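Local coordinates for protein tumor necrosis factor receptor superfamily member 16 (Rattus norvegicus, PDB 1SG1) that probably binds nerve growth factor and related neurotrophins at the cell surface, as a low-affinity receptor built from a string of cysteine-rich repeats, at residues C[64-69]-C[80-85]; C[17-22]-C[34-39]; C[95-100]-C[130-135]. All coordinates share one frame; numbering follows the deposited sequence.

How the contacts relate
The three contacts follow one another along an elongated, helix-free chain. Contact 2 lies nearest the N-terminus, and its centre is about 32 Å from that of contact 1 and about 47 Å from that of contact 3. Contacts 1 and 3 are neighbours, their centres about 16 Å apart, and they touch directly: Gly84 O lies 3.0 Å from Cys97 N, a probable hydrogen bond, while the Tyr85 ring packs on Ala96 and Tyr83 on Val133. Contacts 2 and 3 fall on opposite sides of the chain's centre. Each contact has residues within reach of another protein chain in the assembly, probably the neurotrophin, so the receptor appears to be engaged along much of its length.

Contact 1 of 3, residues C[64-69]-C[80-85]; sequences LQSMSA and RCAYGY
Ser66 and Arg80 face each other as an antiparallel hydrogen-bonded pair, with Ser66 N to Arg80 O at 2.6 Å (173° at the hydrogen) and Arg80 N to Ser66 O at 2.8 Å. The ladder continues past Gln65 and Cys81, a non-hydrogen-bonded pair, to Ala82 N, which donates to Leu64 O over 2.9 Å. Arg80 O accepts a second, longer bond from Ser66 OG at 3.2 Å, and this donor stands above the carbonyl plane, 46° out of it. The Ser66 hydroxyl sits between its own backbone N and carbonyl carbon, which aims it across the strands. Beyond the ladder, the Ser68 CB lies over one face of the Arg80 guanidinium. Gln65 starts out away from its partner strand but bends at its second torsion, returning its amide toward the backbone there and leaving OE1 3.7 Å from Cys81 SG. At the outer end Leu64 crosses Tyr85 at about a right angle and sets CD2 over the ring face, 3.9 Å from the centroid and 25° off its normal. Cys81 is disulfide-linked to Cys94, a residue that Leu64, Gln65 and Tyr85 also touch. This end of the hairpin is thus held mainly by main-chain bonds, with Arg80 O gripped twice, and is supplemented by a CH-pi contact that packs Leu64, just before strand 65-69, on Tyr85 at the start of strand 85-87.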
# COMPACT_ATOMS: atom_id res chain seq x y z
N LEU C 64 -13.39 -14.03 0.91
CA LEU C 64 -13.48 -12.58 0.84
C LEU C 64 -12.23 -11.95 1.44
O LEU C 64 -12.14 -10.72 1.55
CB LEU C 64 -14.70 -12.08 1.62
CG LEU C 64 -16.09 -12.30 1.04
CD1 LEU C 64 -17.14 -11.72 1.99
CD2 LEU C 64 -16.19 -11.65 -0.34
N GLN C 65 -11.28 -12.77 1.85
CA GLN C 65 -10.05 -12.27 2.46
C GLN C 65 -9.04 -11.94 1.38
O GLN C 65 -8.89 -12.69 0.43
CB GLN C 65 -9.47 -13.31 3.42
CG GLN C 65 -10.23 -13.44 4.73
CD GLN C 65 -9.93 -12.29 5.65
OE1 GLN C 65 -10.78 -11.85 6.43
NE2 GLN C 65 -8.70 -11.79 5.58
N SER C 66 -8.36 -10.80 1.53
CA SER C 66 -7.37 -10.40 0.55
C SER C 66 -6.01 -10.10 1.17
O SER C 66 -5.89 -9.64 2.31
CB SER C 66 -7.86 -9.17 -0.22
OG SER C 66 -7.89 -8.04 0.62
N MET C 67 -4.99 -10.34 0.39
CA MET C 67 -3.64 -10.12 0.84
C MET C 67 -3.43 -8.66 1.18
O MET C 67 -3.70 -7.77 0.39
CB MET C 67 -2.68 -10.59 -0.26
CG MET C 67 -1.22 -10.25 -0.05
SD MET C 67 -0.20 -11.11 -1.25
CE MET C 67 -0.04 -12.66 -0.40
N SER C 68 -2.97 -8.42 2.39
CA SER C 68 -2.68 -7.09 2.84
C SER C 68 -1.18 -7.05 2.97
O SER C 68 -0.58 -6.00 2.94
CB SER C 68 -3.31 -6.84 4.19
OG SER C 68 -2.82 -5.62 4.69
N ALA C 69 -0.59 -8.23 3.09
CA ALA C 69 0.85 -8.40 3.22
C ALA C 69 1.29 -9.75 2.65
O ALA C 69 0.73 -10.79 2.98
CB ALA C 69 1.24 -8.29 4.69
N ARG C 80 -6.67 -9.30 5.03
CA ARG C 80 -7.74 -8.43 5.52
C ARG C 80 -8.94 -8.58 4.60
O ARG C 80 -8.82 -9.11 3.50
CB ARG C 80 -7.26 -6.97 5.54
CG ARG C 80 -6.54 -6.60 6.83
CD ARG C 80 -6.33 -5.08 6.97
NE ARG C 80 -5.05 -4.62 6.44
CZ ARG C 80 -4.92 -3.66 5.53
NH1 ARG C 80 -5.99 -3.05 5.04
NH2 ARG C 80 -3.71 -3.30 5.13
N CYS C 81 -10.11 -8.15 5.04
CA CYS C 81 -11.28 -8.24 4.18
C CYS C 81 -11.09 -7.36 2.95
O CYS C 81 -10.62 -6.23 3.05
CB CYS C 81 -12.54 -7.80 4.93
SG CYS C 81 -13.08 -8.98 6.20
N ALA C 82 -11.45 -7.90 1.79
CA ALA C 82 -11.35 -7.19 0.51
C ALA C 82 -11.91 -5.75 0.53
O ALA C 82 -12.61 -5.34 1.46
CB ALA C 82 -12.04 -8.01 -0.58
N TYR C 83 -11.60 -4.99 -0.52
CA TYR C 83 -12.04 -3.60 -0.62
C TYR C 83 -13.48 -3.31 -0.23
O TYR C 83 -13.74 -2.51 0.67
CB TYR C 83 -11.79 -3.07 -2.03
CG TYR C 83 -12.22 -1.62 -2.24
CD1 TYR C 83 -12.45 -1.12 -3.53
CD2 TYR C 83 -12.43 -0.76 -1.16
CE1 TYR C 83 -12.89 0.19 -3.73
CE2 TYR C 83 -12.88 0.54 -1.34
CZ TYR C 83 -13.11 1.01 -2.63
OH TYR C 83 -13.56 2.30 -2.82
N GLY C 84 -14.44 -3.96 -0.88
CA GLY C 84 -15.82 -3.67 -0.55
C GLY C 84 -16.40 -4.18 0.76
O GLY C 84 -17.59 -4.03 1.00
N TYR C 85 -15.58 -4.76 1.63
CA TYR C 85 -16.08 -5.31 2.88
C TYR C 85 -15.24 -4.89 4.06
O TYR C 85 -14.21 -4.27 3.89
CB TYR C 85 -16.11 -6.84 2.84
CG TYR C 85 -16.66 -7.43 1.56
CD1 TYR C 85 -15.95 -7.31 0.35
CD2 TYR C 85 -17.89 -8.09 1.54
CE1 TYR C 85 -16.46 -7.84 -0.83
CE2 TYR C 85 -18.40 -8.62 0.37
CZ TYR C 85 -17.69 -8.49 -0.81
OH TYR C 85 -18.20 -9.03 -1.98

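Contact 2 of 3, residues C[17-22]-C[34-39]; sequences KACNLG and TVCEPC
The Gly22 carbonyl receives the backbone N-H of Cys39: Cys39 N donates to Gly22 O over 3.0 Å (174° at the hydrogen). Cys39 SG comes to 3.5 Å from the same oxygen. At the other end the Lys17 carbonyl is met by Thr34, whose OG1 lies 3.0 Å from Lys17 O, while the CG2 branch reaches 3.9 Å from Cys19 SG. Between these two ends runs the disulfide, Cys19 SG to Cys36 SG at 2.0 Å with a chi3 of -89°. Both CB atoms point across the gap, and in each cysteine SG stands anti to the carbonyl carbon, beside its own backbone N, where the two sulfurs meet. The end-to-end directions of 17-22 and 34-39 differ by 1°, and the covalent rung brings Cys19 CA within 5.4 Å of Cys36 CA. Cys39, paired with Cys55, already belongs to the next cysteine-rich region, and its bond to Gly22 links the two. Together with Cys4-Cys15 and Cys16-Cys29, the Cys19-Cys36 bond completes the one-two, three-five, four-six disulfide pattern typical of the cysteine-rich repeats of the TNF receptor family.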
# COMPACT_ATOMS: atom_id res chain seq x y z
N LYS C 17 22.18 -26.50 17.92
CA LYS C 17 22.25 -25.21 17.24
C LYS C 17 20.83 -24.83 16.88
O LYS C 17 19.95 -25.69 16.81
CB LYS C 17 23.07 -25.32 15.95
CG LYS C 17 24.56 -25.49 16.16
CD LYS C 17 25.28 -25.68 14.82
CE LYS C 17 26.79 -25.52 14.96
NZ LYS C 17 27.15 -24.14 15.40
N ALA C 18 20.59 -23.55 16.65
CA ALA C 18 19.24 -23.11 16.31
C ALA C 18 19.13 -22.60 14.88
O ALA C 18 20.06 -22.02 14.34
CB ALA C 18 18.77 -22.03 17.30
N CYS C 19 17.95 -22.84 14.28
CA CYS C 19 17.65 -22.40 12.92
C CYS C 19 17.20 -20.96 13.00
O CYS C 19 16.12 -20.65 13.49
CB CYS C 19 16.55 -23.25 12.29
SG CYS C 19 16.97 -25.02 12.20
N ASN C 20 18.07 -20.08 12.53
CA ASN C 20 17.85 -18.64 12.54
C ASN C 20 16.57 -18.17 11.84
O ASN C 20 15.69 -18.97 11.51
CB ASN C 20 19.08 -17.95 11.94
CG ASN C 20 19.66 -18.72 10.76
OD1 ASN C 20 20.69 -18.32 10.20
ND2 ASN C 20 19.01 -19.81 10.36
N LEU C 21 16.49 -16.87 11.64
CA LEU C 21 15.35 -16.24 10.99
C LEU C 21 15.33 -16.56 9.50
O LEU C 21 16.33 -16.36 8.81
CB LEU C 21 15.43 -14.73 11.18
CG LEU C 21 14.22 -13.95 11.69
CD1 LEU C 21 13.59 -14.65 12.90
CD2 LEU C 21 14.70 -12.56 12.04
N GLY C 22 14.21 -17.06 9.01
CA GLY C 22 14.12 -17.39 7.60
C GLY C 22 14.50 -18.81 7.28
O GLY C 22 14.45 -19.24 6.13
N THR C 34 21.58 -30.52 14.49
CA THR C 34 20.32 -29.87 14.08
C THR C 34 20.46 -29.58 12.61
O THR C 34 21.47 -29.02 12.18
CB THR C 34 20.09 -28.49 14.70
OG1 THR C 34 19.98 -28.59 16.12
CG2 THR C 34 18.79 -27.88 14.16
N VAL C 35 19.45 -29.93 11.82
CA VAL C 35 19.51 -29.63 10.40
C VAL C 35 18.49 -28.56 10.00
O VAL C 35 17.27 -28.76 10.10
CB VAL C 35 19.35 -30.93 9.55
CG1 VAL C 35 18.19 -31.72 10.03
CG2 VAL C 35 19.21 -30.59 8.07
N CYS C 36 19.02 -27.42 9.58
CA CYS C 36 18.22 -26.27 9.15
C CYS C 36 18.25 -26.06 7.64
O CYS C 36 19.32 -26.10 7.02
CB CYS C 36 18.76 -24.99 9.79
SG CYS C 36 18.91 -24.99 11.60
N GLU C 37 17.11 -25.84 7.06
CA GLU C 37 17.08 -25.51 5.64
C GLU C 37 16.21 -24.26 5.49
O GLU C 37 15.25 -24.07 6.22
CB GLU C 37 16.52 -26.67 4.81
CG GLU C 37 15.01 -26.80 4.82
CD GLU C 37 14.50 -27.85 3.84
OE1 GLU C 37 14.60 -29.06 4.15
OE2 GLU C 37 14.02 -27.47 2.75
N PRO C 38 16.57 -23.38 4.54
CA PRO C 38 15.82 -22.15 4.29
C PRO C 38 14.36 -22.38 3.90
O PRO C 38 14.03 -23.38 3.26
CB PRO C 38 16.62 -21.49 3.16
CG PRO C 38 18.01 -21.87 3.49
CD PRO C 38 17.87 -23.34 3.83
N CYS C 39 13.49 -21.45 4.29
CA CYS C 39 12.07 -21.53 3.95
C CYS C 39 11.84 -21.05 2.51
O CYS C 39 12.67 -20.35 1.95
CB CYS C 39 11.25 -20.66 4.89
SG CYS C 39 11.50 -21.02 6.65

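Contact 3 of 3, residues C[95-100]-C[130-135]; sequences EACSVC and ANHVDP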
# COMPACT_ATOMS: atom_id res chain seq x y z
N GLU C 95 -18.14 -8.71 6.03
CA GLU C 95 -19.47 -8.20 5.74
C GLU C 95 -19.33 -7.03 4.76
O GLU C 95 -18.38 -6.27 4.83
CB GLU C 95 -20.13 -7.72 7.04
CG GLU C 95 -21.45 -8.41 7.39
CD GLU C 95 -21.32 -9.90 7.59
OE1 GLU C 95 -21.13 -10.62 6.59
OE2 GLU C 95 -21.40 -10.36 8.75
N ALA C 96 -20.26 -6.90 3.83
CA ALA C 96 -20.18 -5.80 2.87
C ALA C 96 -20.37 -4.49 3.61
O ALA C 96 -21.22 -4.39 4.50
CB ALA C 96 -21.23 -5.95 1.79
N CYS C 97 -19.55 -3.50 3.26
CA CYS C 97 -19.61 -2.18 3.86
C CYS C 97 -21.03 -1.60 3.76
O CYS C 97 -21.76 -1.89 2.83
CB CYS C 97 -18.66 -1.23 3.13
SG CYS C 97 -16.88 -1.55 3.31
N SER C 98 -21.41 -0.78 4.73
CA SER C 98 -22.72 -0.15 4.64
C SER C 98 -22.56 1.00 3.66
O SER C 98 -21.45 1.46 3.41
CB SER C 98 -23.17 0.37 6.01
OG SER C 98 -23.67 -0.68 6.82
N VAL C 99 -23.67 1.44 3.08
CA VAL C 99 -23.62 2.55 2.13
C VAL C 99 -24.37 3.74 2.66
O VAL C 99 -25.38 3.59 3.33
CB VAL C 99 -24.23 2.18 0.73
CG1 VAL C 99 -24.27 0.66 0.56
CG2 VAL C 99 -25.62 2.77 0.58
N CYS C 100 -23.85 4.93 2.40
CA CYS C 100 -24.52 6.14 2.83
C CYS C 100 -25.48 6.42 1.68
O CYS C 100 -25.06 6.85 0.59
CB CYS C 100 -23.53 7.27 3.01
SG CYS C 100 -22.18 6.88 4.18
N ALA C 130 -25.59 6.80 -3.70
CA ALA C 130 -25.53 5.78 -2.67
C ALA C 130 -24.20 5.00 -2.77
O ALA C 130 -23.97 4.23 -3.71
CB ALA C 130 -26.74 4.83 -2.80
N ASN C 131 -23.32 5.24 -1.82
CA ASN C 131 -22.06 4.55 -1.79
C ASN C 131 -21.36 4.77 -0.48
O ASN C 131 -21.92 5.34 0.45
CB ASN C 131 -21.18 4.99 -2.97
CG ASN C 131 -21.04 6.49 -3.09
OD1 ASN C 131 -20.53 7.16 -2.19
ND2 ASN C 131 -21.48 7.03 -4.21
N HIS C 132 -20.13 4.32 -0.37
CA HIS C 132 -19.43 4.51 0.89
C HIS C 132 -18.11 5.24 0.72
O HIS C 132 -17.14 4.93 1.38
CB HIS C 132 -19.25 3.17 1.61
CG HIS C 132 -18.51 2.14 0.81
ND1 HIS C 132 -17.13 2.06 0.79
CD2 HIS C 132 -18.95 1.17 -0.02
CE1 HIS C 132 -16.76 1.09 -0.02
NE2 HIS C 132 -17.84 0.53 -0.52
N VAL C 133 -18.08 6.21 -0.17
CA VAL C 133 -16.88 6.99 -0.43
C VAL C 133 -17.18 8.47 -0.53
O VAL C 133 -16.31 9.30 -0.31
CB VAL C 133 -16.17 6.56 -1.74
CG1 VAL C 133 -15.71 5.13 -1.63
CG2 VAL C 133 -17.11 6.71 -2.90
N ASP C 134 -18.43 8.80 -0.87
CA ASP C 134 -18.85 10.19 -1.05
C ASP C 134 -19.38 10.90 0.16
O ASP C 134 -20.36 10.46 0.76
CB ASP C 134 -19.90 10.30 -2.16
CG ASP C 134 -19.31 10.19 -3.55
OD1 ASP C 134 -18.18 10.68 -3.74
OD2 ASP C 134 -19.97 9.64 -4.44
N PRO C 135 -18.76 12.03 0.53
CA PRO C 135 -19.18 12.84 1.67
C PRO C 135 -20.26 13.80 1.19
O PRO C 135 -20.43 13.99 -0.01
CB PRO C 135 -17.89 13.54 2.07
CG PRO C 135 -17.25 13.79 0.75
CD PRO C 135 -17.50 12.53 -0.04
O HOH W 1 -22.49 8.74 -0.05
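Cys100 and Asn131 form a single antiparallel bridge. Cys100 N donates to Asn131 O over 2.8 Å (155° at the hydrogen). The return bond, Asn131 N to Cys100 O, is weak at 3.4 Å. Cys100 O also receives a CA-H contact from Ala130 CA at 3.5 Å. On the side of the preceding residues, His132 turns a ring face to Cys97: the CB stands 4.0 Å from the ring centroid, close to the normal and over the ring centre, and the SG follows over the same ring at 4.4 Å from the centroid, a CH-pi contact joined by a sulfur-aromatic one. With CG between the backbone N and the carbonyl carbon, chi1 58°, the imidazole of His132 comes to lie against Cys97 CB. Separately, His132 CB lies 3.3 Å from Ser98 O. Val99 adds a looser apolar touch, its CG2 branch against the Ala130 methyl.

The second shell fixes the loop. The Asn131 CB points away from 95-100, and the amide bonds within its own loop, where OD1 accepts from Asp134 N at 3.0 Å in an Asx motif and, weakly, from Val133 N. Its ND2 donates to Asp134 OD2, 34° out of the carboxylate plane on the anti side. A water lies where it can donate to Cys100 O and to Asp134 O, although more acceptors surround it than it has protons. Disulfides Cys97-Cys110 and Cys100-Cys118 anchor the other side, and Asp134 OD1 forms a salt bridge with a basic side chain of another protein chain. Successive cysteine-rich repeats are therefore joined here by one sheet-like bridge and by the CH-pi and sulfur-aromatic contact of Cys97 with the His132 ring, while the Asn131 amide holds Asp134 in a loop that meets the partner protein.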